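Local structure of hypothetical protein (Thermococcus kodakarensis, 2PBZ) at residues V169-H174 against L187-R192; S10-Q15 against S267-G272; E191-A196 against G213-A218. The protein probably acts as an ATP-dependent ligase in purine biosynthesis, forming a carbon-nitrogen bond on the route to IMP. All blocks are in the same frame, centred on the assembly; numbering follows the deposited sequence.

Contact 1: V169-H174 against L187-R192; sequences VYLYVH and LGVDER. With ATP (adenosine-5'-triphosphate), chain D.
The guanidinium of Arg192 lies flat over one face of the Tyr172 ring, the two centres 3.6 Å apart and the planes 20° from parallel, a stacked cation-pi pair. Bends at chi2 and chi3 fold the arginine over the ring, and its CD makes a CH-pi contact with the same face. Within the strand, Arg192 grips Asp190 side-on. Arg192 NE (2.9 Å) and Arg192 NH2 (3.1 Å) both donate to Asp190 OD2 and share that single oxygen in the guanidinium plane. Asp270, from a loop beyond the sheet, supplies a second carboxylate to NH2. Beneath this group the strands form an antiparallel beta hairpin: Tyr172 and Asp190 are a hydrogen-bonded pair, with Asp190 N 2.9 Å from Tyr172 O. On the opposite face of the sheet, Leu171 CD2 packs on Val189 CG1 at 4.0 Å. ATP lies at one end of the contact. Tyr170 lays its ring against the ribose, with ATP C2' 3.5 Å above the plane of the Tyr170 ring, over its centre, while Tyr172 OH donates to ATP O1A at 3.3 Å. A nucleotide-binding tyrosine is probably steadied by an arginine that two acidic groups hold in place, and that nearby positive charge probably polarises its ring.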
loop_
_atom_site.group_PDB
_atom_site.type_symbol
_atom_site.label_atom_id
_atom_site.label_comp_id
_atom_site.label_asym_id
_atom_site.label_seq_id
_atom_site.Cartn_x
_atom_site.Cartn_y
_atom_site.Cartn_z
ATOM N N VAL A 169 1.608 3.392 -15.696
ATOM C CA VAL A 169 0.895 3.729 -14.483
ATOM C C VAL A 169 -0.325 4.638 -14.615
ATOM O O VAL A 169 -0.269 5.774 -15.125
ATOM C CB VAL A 169 1.846 4.336 -13.421
ATOM C CG1 VAL A 169 2.377 5.664 -13.877
ATOM C CG2 VAL A 169 1.103 4.475 -12.101
ATOM N N TYR A 170 -1.441 4.108 -14.132
ATOM C CA TYR A 170 -2.701 4.817 -14.138
ATOM C C TYR A 170 -2.984 5.278 -12.723
ATOM O O TYR A 170 -3.077 4.483 -11.787
ATOM C CB TYR A 170 -3.804 3.918 -14.695
ATOM C CG TYR A 170 -3.737 3.903 -16.199
ATOM C CD1 TYR A 170 -2.672 3.288 -16.859
ATOM C CD2 TYR A 170 -4.652 4.631 -16.964
ATOM C CE1 TYR A 170 -2.511 3.407 -18.238
ATOM C CE2 TYR A 170 -4.496 4.757 -18.343
ATOM C CZ TYR A 170 -3.424 4.150 -18.974
ATOM O OH TYR A 170 -3.244 4.316 -20.327
ATOM N N LEU A 171 -3.093 6.595 -12.594
ATOM C CA LEU A 171 -3.305 7.243 -11.318
ATOM C C LEU A 171 -4.681 7.846 -11.165
ATOM O O LEU A 171 -5.199 8.499 -12.061
ATOM C CB LEU A 171 -2.241 8.321 -11.149
ATOM C CG LEU A 171 -0.824 7.757 -11.299
ATOM C CD1 LEU A 171 0.156 8.909 -11.520
ATOM C CD2 LEU A 171 -0.453 6.933 -10.063
ATOM N N TYR A 172 -5.258 7.628 -9.998
ATOM C CA TYR A 172 -6.582 8.130 -9.709
ATOM C C TYR A 172 -6.485 9.119 -8.554
ATOM O O TYR A 172 -6.336 8.740 -7.395
ATOM C CB TYR A 172 -7.508 6.945 -9.400
ATOM C CG TYR A 172 -7.541 5.954 -10.538
ATOM C CD1 TYR A 172 -6.441 5.139 -10.803
ATOM C CD2 TYR A 172 -8.615 5.911 -11.424
ATOM C CE1 TYR A 172 -6.401 4.316 -11.936
ATOM C CE2 TYR A 172 -8.589 5.083 -12.561
ATOM C CZ TYR A 172 -7.475 4.293 -12.815
ATOM O OH TYR A 172 -7.420 3.516 -13.955
ATOM N N VAL A 173 -6.558 10.401 -8.892
ATOM C CA VAL A 173 -6.438 11.457 -7.905
ATOM C C VAL A 173 -7.763 11.801 -7.265
ATOM O O VAL A 173 -8.738 12.086 -7.939
ATOM C CB VAL A 173 -5.839 12.724 -8.535
ATOM C CG1 VAL A 173 -5.382 13.691 -7.436
ATOM C CG2 VAL A 173 -4.675 12.336 -9.440
ATOM N N HIS A 174 -7.783 11.790 -5.948
ATOM C CA HIS A 174 -8.987 12.078 -5.195
ATOM C C HIS A 174 -8.988 13.504 -4.644
ATOM O O HIS A 174 -8.006 13.952 -4.042
ATOM C CB HIS A 174 -9.101 11.063 -4.054
ATOM C CG HIS A 174 -8.988 9.642 -4.512
ATOM N ND1 HIS A 174 -9.989 9.009 -5.218
ATOM C CD2 HIS A 174 -7.967 8.756 -4.430
ATOM C CE1 HIS A 174 -9.587 7.796 -5.554
ATOM N NE2 HIS A 174 -8.364 7.617 -5.091
ATOM N N LEU A 187 -6.624 14.778 -1.463
ATOM C CA LEU A 187 -6.539 13.797 -0.395
ATOM C C LEU A 187 -5.969 12.413 -0.652
ATOM O O LEU A 187 -5.887 11.605 0.251
ATOM C CB LEU A 187 -7.919 13.667 0.259
ATOM C CG LEU A 187 -8.387 15.000 0.859
ATOM C CD1 LEU A 187 -9.784 14.871 1.369
ATOM C CD2 LEU A 187 -7.465 15.419 1.986
ATOM N N GLY A 188 -5.563 12.125 -1.870
ATOM C CA GLY A 188 -4.992 10.821 -2.107
ATOM C C GLY A 188 -4.800 10.486 -3.561
ATOM O O GLY A 188 -5.333 11.149 -4.450
ATOM N N VAL A 189 -4.002 9.458 -3.793
ATOM C CA VAL A 189 -3.756 8.979 -5.137
ATOM C C VAL A 189 -3.831 7.465 -5.059
ATOM O O VAL A 189 -3.111 6.812 -4.312
ATOM C CB VAL A 189 -2.380 9.387 -5.695
ATOM C CG1 VAL A 189 -2.270 8.908 -7.134
ATOM C CG2 VAL A 189 -2.199 10.897 -5.612
ATOM N N ASP A 190 -4.722 6.933 -5.870
ATOM C CA ASP A 190 -4.990 5.532 -5.929
ATOM C C ASP A 190 -4.405 4.906 -7.184
ATOM O O ASP A 190 -4.094 5.582 -8.151
ATOM C CB ASP A 190 -6.512 5.361 -5.898
ATOM C CG ASP A 190 -6.941 3.941 -6.083
ATOM O OD1 ASP A 190 -6.644 3.122 -5.178
ATOM O OD2 ASP A 190 -7.564 3.643 -7.133
ATOM N N GLU A 191 -4.257 3.592 -7.135
ATOM C CA GLU A 191 -3.769 2.790 -8.246
ATOM C C GLU A 191 -4.663 1.550 -8.247
ATOM O O GLU A 191 -4.788 0.893 -7.217
ATOM C CB GLU A 191 -2.315 2.407 -8.002
ATOM C CG GLU A 191 -1.742 1.461 -9.025
ATOM C CD GLU A 191 -0.221 1.446 -8.996
ATOM O OE1 GLU A 191 0.359 1.181 -7.910
ATOM O OE2 GLU A 191 0.372 1.706 -10.072
ATOM N N ARG A 192 -5.300 1.247 -9.377
ATOM C CA ARG A 192 -6.201 0.098 -9.465
ATOM C C ARG A 192 -5.504 -1.265 -9.525
ATOM O O ARG A 192 -4.398 -1.406 -10.070
ATOM C CB ARG A 192 -7.103 0.205 -10.709
ATOM C CG ARG A 192 -7.800 1.537 -10.928
ATOM C CD ARG A 192 -9.120 1.651 -10.196
ATOM N NE ARG A 192 -9.165 2.843 -9.361
ATOM C CZ ARG A 192 -10.044 3.827 -9.496
ATOM N NH1 ARG A 192 -10.969 3.771 -10.449
ATOM N NH2 ARG A 192 -9.997 4.855 -8.666
HETATM P PG ATP D . -16.191 2.248 -16.163
HETATM O O1G ATP D . -16.458 3.461 -17.045
HETATM O O2G ATP D . -17.339 1.098 -16.490
HETATM O O3G ATP D . -16.272 2.667 -14.579
HETATM P PB ATP D . -13.535 2.767 -16.172
HETATM O O1B ATP D . -13.739 3.959 -17.030
HETATM O O2B ATP D . -13.574 3.189 -14.604
HETATM O O3B ATP D . -14.697 1.655 -16.483
HETATM P PA ATP D . -10.732 2.864 -16.325
HETATM O O1A ATP D . -10.538 3.346 -14.938
HETATM O O2A ATP D . -10.678 4.095 -17.356
HETATM O O3A ATP D . -12.145 2.019 -16.522
HETATM O "O5'" ATP D . -9.644 1.739 -16.707
HETATM C "C5'" ATP D . -8.337 2.190 -16.525
HETATM C "C4'" ATP D . -7.480 0.984 -16.887
HETATM O "O4'" ATP D . -7.683 0.562 -18.276
HETATM C "C3'" ATP D . -5.989 1.247 -16.677
HETATM O "O3'" ATP D . -5.495 0.356 -15.711
HETATM C "C2'" ATP D . -5.323 1.044 -18.020
HETATM O "O2'" ATP D . -4.373 -0.035 -17.944
HETATM C "C1'" ATP D . -6.456 0.753 -19.022
HETATM N N9 ATP D . -6.544 1.912 -19.939
HETATM C C8 ATP D . -7.460 2.946 -19.905
HETATM N N7 ATP D . -7.235 3.785 -20.861
HETATM C C5 ATP D . -6.157 3.364 -21.574
HETATM C C6 ATP D . -5.449 3.844 -22.721
HETATM N N6 ATP D . -5.857 5.030 -23.339
HETATM N N1 ATP D . -4.366 3.125 -23.180
HETATM C C2 ATP D . -3.964 1.981 -22.591
HETATM N N3 ATP D . -4.614 1.501 -21.519
HETATM C C4 ATP D . -5.700 2.147 -20.998
HETATM O O HOH W 1 -3.838 1.711 -11.641
#

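Contact 2: S10-Q15 against S267-G272; sequences SHSSLQ and SRIDGG
The His11 ring presents an edge to the 267-272 loop: the carbonyl oxygens of Ile269 and Asp270 both lie near its plane, and His11 CE1 comes within 3.3 Å of Asp270 O. The guanidinium of Arg268 stands at 90° to this ring and has Asp270 O at its own edge, in plane. The imidazole also meets the ring of His67, the two planes nearly parallel. The central interaction is a hydrogen bond from His11 NE2 to Ile269 O, 3.0 Å long and moderately bent, at 148°. With CG anti to the backbone nitrogen (chi1 -173°), the ring is carried out from the chain far enough to deliver that N-H. Arg268 NH1 also donates to Ile269 O, at 3.0 Å, and the two donors approach it from opposite faces of the carbonyl plane. A further bond from Arg268 NH1 to Asp270 O is weak, whereas Arg268 NE is paired with Glu96.

Beside this polar junction, the Ile269 side chain lies against the start of helix 13-22. Its CG2 branch rests 3.5 Å from Ser12 OG, and its CD1 meets the end of the extended Gln15 side chain. Ser12 is the N-cap residue of that helix, and Glu221 of a third subunit takes a hydrogen bond from Leu14 N in the first turn. The loop is braced from within by an Asx turn, in which Asp270 OD1 accepts from Gly272 N at 2.6 Å; the same OD1 forms a salt bridge with Arg192 NH2. The contact joins the N-terminal region, assigned by sequence to a Rossmann-type family, to the probable ATP-grasp region, close to the ATP site. The His11 bond alone ties the segments at Ile269 O; Arg268 binds it from within and, with Asp270, probably helps hold the loop's shape, consistent with a preset acceptor.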
loop_
_atom_site.group_PDB
_atom_site.type_symbol
_atom_site.label_atom_id
_atom_site.label_comp_id
_atom_site.label_asym_id
_atom_site.label_seq_id
_atom_site.Cartn_x
_atom_site.Cartn_y
_atom_site.Cartn_z
ATOM N N SER A 10 -22.550 -1.154 -0.919
ATOM C CA SER A 10 -21.656 -1.570 -1.991
ATOM C C SER A 10 -20.744 -0.402 -2.297
ATOM O O SER A 10 -20.858 0.662 -1.683
ATOM C CB SER A 10 -22.435 -1.927 -3.248
ATOM O OG SER A 10 -23.106 -0.786 -3.745
ATOM N N HIS A 11 -19.844 -0.612 -3.254
ATOM C CA HIS A 11 -18.881 0.402 -3.675
ATOM C C HIS A 11 -17.966 0.921 -2.552
ATOM O O HIS A 11 -16.812 0.515 -2.443
ATOM C CB HIS A 11 -19.606 1.585 -4.323
ATOM C CG HIS A 11 -18.680 2.588 -4.941
ATOM N ND1 HIS A 11 -18.089 2.401 -6.171
ATOM C CD2 HIS A 11 -18.198 3.765 -4.472
ATOM C CE1 HIS A 11 -17.287 3.418 -6.433
ATOM N NE2 HIS A 11 -17.335 4.259 -5.418
ATOM N N SER A 12 -18.481 1.823 -1.731
ATOM C CA SER A 12 -17.691 2.395 -0.652
ATOM C C SER A 12 -18.533 2.765 0.559
ATOM O O SER A 12 -18.233 3.735 1.241
ATOM C CB SER A 12 -16.978 3.640 -1.168
ATOM O OG SER A 12 -17.919 4.569 -1.657
ATOM N N SER A 13 -19.584 1.991 0.817
ATOM C CA SER A 13 -20.464 2.249 1.939
ATOM C C SER A 13 -19.806 1.974 3.274
ATOM O O SER A 13 -20.220 2.534 4.290
ATOM C CB SER A 13 -21.740 1.417 1.822
ATOM O OG SER A 13 -21.487 0.023 1.886
ATOM N N LEU A 14 -18.784 1.122 3.274
ATOM C CA LEU A 14 -18.070 0.782 4.501
ATOM C C LEU A 14 -17.307 1.990 4.978
ATOM O O LEU A 14 -17.381 2.385 6.142
ATOM C CB LEU A 14 -17.098 -0.366 4.248
ATOM C CG LEU A 14 -17.782 -1.676 3.852
ATOM C CD1 LEU A 14 -16.750 -2.685 3.408
ATOM C CD2 LEU A 14 -18.591 -2.208 5.027
ATOM N N GLN A 15 -16.558 2.570 4.051
ATOM C CA GLN A 15 -15.768 3.758 4.305
ATOM C C GLN A 15 -16.715 4.882 4.727
ATOM O O GLN A 15 -16.486 5.570 5.717
ATOM C CB GLN A 15 -15.054 4.142 3.021
ATOM C CG GLN A 15 -14.097 5.276 3.145
ATOM C CD GLN A 15 -13.753 5.874 1.797
ATOM O OE1 GLN A 15 -13.966 5.253 0.749
ATOM N NE2 GLN A 15 -13.223 7.082 1.814
ATOM N N SER A 267 -17.577 11.663 -10.587
ATOM C CA SER A 267 -18.410 12.764 -10.143
ATOM C C SER A 267 -18.909 12.535 -8.729
ATOM O O SER A 267 -19.815 13.215 -8.278
ATOM C CB SER A 267 -19.581 12.977 -11.110
ATOM O OG SER A 267 -20.333 11.791 -11.313
ATOM N N ARG A 268 -18.290 11.581 -8.038
ATOM C CA ARG A 268 -18.631 11.234 -6.653
ATOM C C ARG A 268 -17.466 10.483 -6.020
ATOM O O ARG A 268 -16.435 10.323 -6.658
ATOM C CB ARG A 268 -19.904 10.383 -6.618
ATOM C CG ARG A 268 -20.034 9.405 -7.770
ATOM C CD ARG A 268 -19.018 8.306 -7.677
ATOM N NE ARG A 268 -19.000 7.499 -8.882
ATOM C CZ ARG A 268 -18.149 6.505 -9.074
ATOM N NH1 ARG A 268 -17.259 6.209 -8.134
ATOM N NH2 ARG A 268 -18.187 5.806 -10.200
ATOM N N ILE A 269 -17.619 10.037 -4.777
ATOM C CA ILE A 269 -16.547 9.303 -4.109
ATOM C C ILE A 269 -16.117 8.159 -5.013
ATOM O O ILE A 269 -16.876 7.249 -5.309
ATOM C CB ILE A 269 -16.988 8.795 -2.727
ATOM C CG1 ILE A 269 -15.817 8.104 -2.039
ATOM C CG2 ILE A 269 -18.191 7.873 -2.852
ATOM C CD1 ILE A 269 -16.063 7.856 -0.589
ATOM N N ASP A 270 -14.870 8.235 -5.447
ATOM C CA ASP A 270 -14.285 7.302 -6.391
ATOM C C ASP A 270 -14.182 5.800 -6.112
ATOM O O ASP A 270 -14.460 4.984 -7.007
ATOM C CB ASP A 270 -12.921 7.847 -6.805
ATOM C CG ASP A 270 -12.160 6.889 -7.656
ATOM O OD1 ASP A 270 -11.535 5.971 -7.080
ATOM O OD2 ASP A 270 -12.204 7.046 -8.894
ATOM N N GLY A 271 -13.784 5.412 -4.910
ATOM C CA GLY A 271 -13.665 3.988 -4.648
ATOM C C GLY A 271 -12.217 3.650 -4.347
ATOM O O GLY A 271 -11.920 2.796 -3.503
ATOM N N GLY A 272 -11.309 4.323 -5.057
ATOM C CA GLY A 272 -9.894 4.138 -4.817
ATOM C C GLY A 272 -9.622 4.855 -3.510
ATOM O O GLY A 272 -8.499 4.875 -3.007
#

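Contact 3: E191-A196 against G213-A218; sequences ERVLIA and GNRAIA
Strands 183-194 and 211-216 run antiparallel here, Glu191 with Arg215 and Val193 with Gly213 forming hydrogen-bonded pairs around the non-hydrogen-bonded pair Arg192 and Asn214. Arg215 N to Glu191 O spans 2.8 Å and Val193 N to Gly213 O 2.9 Å, while the return bond from Gly213 N to Val193 O is weak at 3.4 Å. Val193 sets its CG2 methyl over one face of the Arg215 guanidinium, 3.5 Å above the plane and toward the rim, and the same methyl touches Arg215 CG at 3.6 Å. The arginine reaches this place as an extended arm from CG to NE, crossing the valine at about a right angle. Within the antiparallel sheet of this probable ATP-grasp region, 211-216 is an edge strand of its own chain; Gly213 and Asn214 carry the ladder on to a strand of a third subunit. Across the interfaces the acidic and basic ends find their partners: Glu191 OE1 pairs with Arg215 of the second subunit, and Arg215 NH2 with Glu191 of the third. Inside the chain, Glu191 OE1 and Arg215 NH1 stay 4.5 Å apart, beyond a salt bridge. Further along, Ile217 CG2 packs against Glu191 CB at 3.9 Å.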
loop_
_atom_site.group_PDB
_atom_site.type_symbol
_atom_site.label_atom_id
_atom_site.label_comp_id
_atom_site.label_asym_id
_atom_site.label_seq_id
_atom_site.Cartn_x
_atom_site.Cartn_y
_atom_site.Cartn_z
ATOM N N GLU A 191 -4.257 3.592 -7.135
ATOM C CA GLU A 191 -3.769 2.790 -8.246
ATOM C C GLU A 191 -4.663 1.550 -8.247
ATOM O O GLU A 191 -4.788 0.893 -7.217
ATOM C CB GLU A 191 -2.315 2.407 -8.002
ATOM C CG GLU A 191 -1.742 1.461 -9.025
ATOM C CD GLU A 191 -0.221 1.446 -8.996
ATOM O OE1 GLU A 191 0.359 1.181 -7.910
ATOM O OE2 GLU A 191 0.372 1.706 -10.072
ATOM N N ARG A 192 -5.300 1.247 -9.377
ATOM C CA ARG A 192 -6.201 0.098 -9.465
ATOM C C ARG A 192 -5.504 -1.265 -9.525
ATOM O O ARG A 192 -4.398 -1.406 -10.070
ATOM C CB ARG A 192 -7.103 0.205 -10.709
ATOM C CG ARG A 192 -7.800 1.537 -10.928
ATOM C CD ARG A 192 -9.120 1.651 -10.196
ATOM N NE ARG A 192 -9.165 2.843 -9.361
ATOM C CZ ARG A 192 -10.044 3.827 -9.496
ATOM N NH1 ARG A 192 -10.969 3.771 -10.449
ATOM N NH2 ARG A 192 -9.997 4.855 -8.666
ATOM N N VAL A 193 -6.154 -2.265 -8.936
ATOM C CA VAL A 193 -5.667 -3.637 -8.984
ATOM C C VAL A 193 -6.623 -4.283 -9.981
ATOM O O VAL A 193 -7.796 -4.480 -9.695
ATOM C CB VAL A 193 -5.744 -4.371 -7.613
ATOM C CG1 VAL A 193 -5.201 -5.805 -7.761
ATOM C CG2 VAL A 193 -4.928 -3.632 -6.582
ATOM N N LEU A 194 -6.108 -4.565 -11.172
ATOM C CA LEU A 194 -6.889 -5.161 -12.248
ATOM C C LEU A 194 -6.627 -6.640 -12.388
ATOM O O LEU A 194 -5.632 -7.152 -11.862
ATOM C CB LEU A 194 -6.558 -4.459 -13.570
ATOM C CG LEU A 194 -7.340 -3.183 -13.909
ATOM C CD1 LEU A 194 -7.455 -2.284 -12.697
ATOM C CD2 LEU A 194 -6.641 -2.476 -15.055
ATOM N N ILE A 195 -7.513 -7.339 -13.092
ATOM C CA ILE A 195 -7.308 -8.757 -13.253
ATOM C C ILE A 195 -6.261 -8.890 -14.333
ATOM O O ILE A 195 -5.715 -9.962 -14.571
ATOM C CB ILE A 195 -8.629 -9.491 -13.585
ATOM C CG1 ILE A 195 -9.020 -9.367 -15.040
ATOM C CG2 ILE A 195 -9.743 -8.883 -12.767
ATOM C CD1 ILE A 195 -10.443 -9.871 -15.270
ATOM N N ALA A 196 -5.963 -7.759 -14.963
ATOM C CA ALA A 196 -4.964 -7.748 -16.012
ATOM C C ALA A 196 -3.558 -8.011 -15.472
ATOM O O ALA A 196 -2.590 -7.756 -16.161
ATOM C CB ALA A 196 -5.008 -6.447 -16.776
ATOM N N GLY A 213 -9.524 -4.352 -6.804
ATOM C CA GLY A 213 -9.238 -3.571 -5.612
ATOM C C GLY A 213 -8.462 -2.297 -5.896
ATOM O O GLY A 213 -8.345 -1.864 -7.043
ATOM N N ASN A 214 -7.918 -1.700 -4.844
ATOM C CA ASN A 214 -7.186 -0.460 -4.978
ATOM C C ASN A 214 -5.961 -0.427 -4.066
ATOM O O ASN A 214 -6.008 -0.927 -2.948
ATOM C CB ASN A 214 -8.113 0.710 -4.626
ATOM C CG ASN A 214 -9.399 0.714 -5.443
ATOM O OD1 ASN A 214 -9.461 1.288 -6.528
ATOM N ND2 ASN A 214 -10.427 0.061 -4.922
ATOM N N ARG A 215 -4.874 0.174 -4.555
ATOM C CA ARG A 215 -3.632 0.320 -3.787
ATOM C C ARG A 215 -3.357 1.802 -3.527
ATOM O O ARG A 215 -3.336 2.604 -4.466
ATOM C CB ARG A 215 -2.406 -0.214 -4.549
ATOM C CG ARG A 215 -2.389 -1.675 -4.933
ATOM C CD ARG A 215 -1.016 -2.014 -5.502
ATOM N NE ARG A 215 -0.937 -3.334 -6.132
ATOM C CZ ARG A 215 -1.381 -3.620 -7.356
ATOM N NH1 ARG A 215 -1.949 -2.675 -8.106
ATOM N NH2 ARG A 215 -1.244 -4.860 -7.841
ATOM N N ALA A 216 -3.128 2.169 -2.272
ATOM C CA ALA A 216 -2.805 3.556 -1.965
ATOM C C ALA A 216 -1.360 3.764 -2.422
ATOM O O ALA A 216 -0.492 2.925 -2.162
ATOM C CB ALA A 216 -2.925 3.821 -0.465
ATOM N N ILE A 217 -1.103 4.872 -3.112
ATOM C CA ILE A 217 0.236 5.167 -3.606
ATOM C C ILE A 217 0.690 6.583 -3.270
ATOM O O ILE A 217 -0.058 7.541 -3.446
ATOM C CB ILE A 217 0.315 4.945 -5.152
ATOM C CG1 ILE A 217 1.451 5.768 -5.753
ATOM C CG2 ILE A 217 -0.988 5.327 -5.813
ATOM C CD1 ILE A 217 1.569 5.623 -7.253
ATOM N N ALA A 218 1.908 6.709 -2.764
ATOM C CA ALA A 218 2.456 8.021 -2.443
ATOM C C ALA A 218 3.129 8.554 -3.706
ATOM O O ALA A 218 4.232 8.145 -4.072
ATOM C CB ALA A 218 3.462 7.918 -1.305
#

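Strand 183-194 is common to contacts 1 and 3, whose centres are about 8 Å apart: it pairs with strand 170-178 in contact 1 and with strand 211-216 in contact 3, so three neighbouring strands of one antiparallel sheet are joined. Contact 2, its centre about 14 Å from either, joins the beginning of the chain to the loop after strand 261-266, and both sheet contacts fall between its segments in sequence. The three meet where Asp270 forms a salt bridge with Arg192, connecting the 267-272 loop to strand 183-194. Contact 3 extends the sheet toward neighbouring subunits, placing the ATP site close to subunit interfaces and probably to the boundary between two domains.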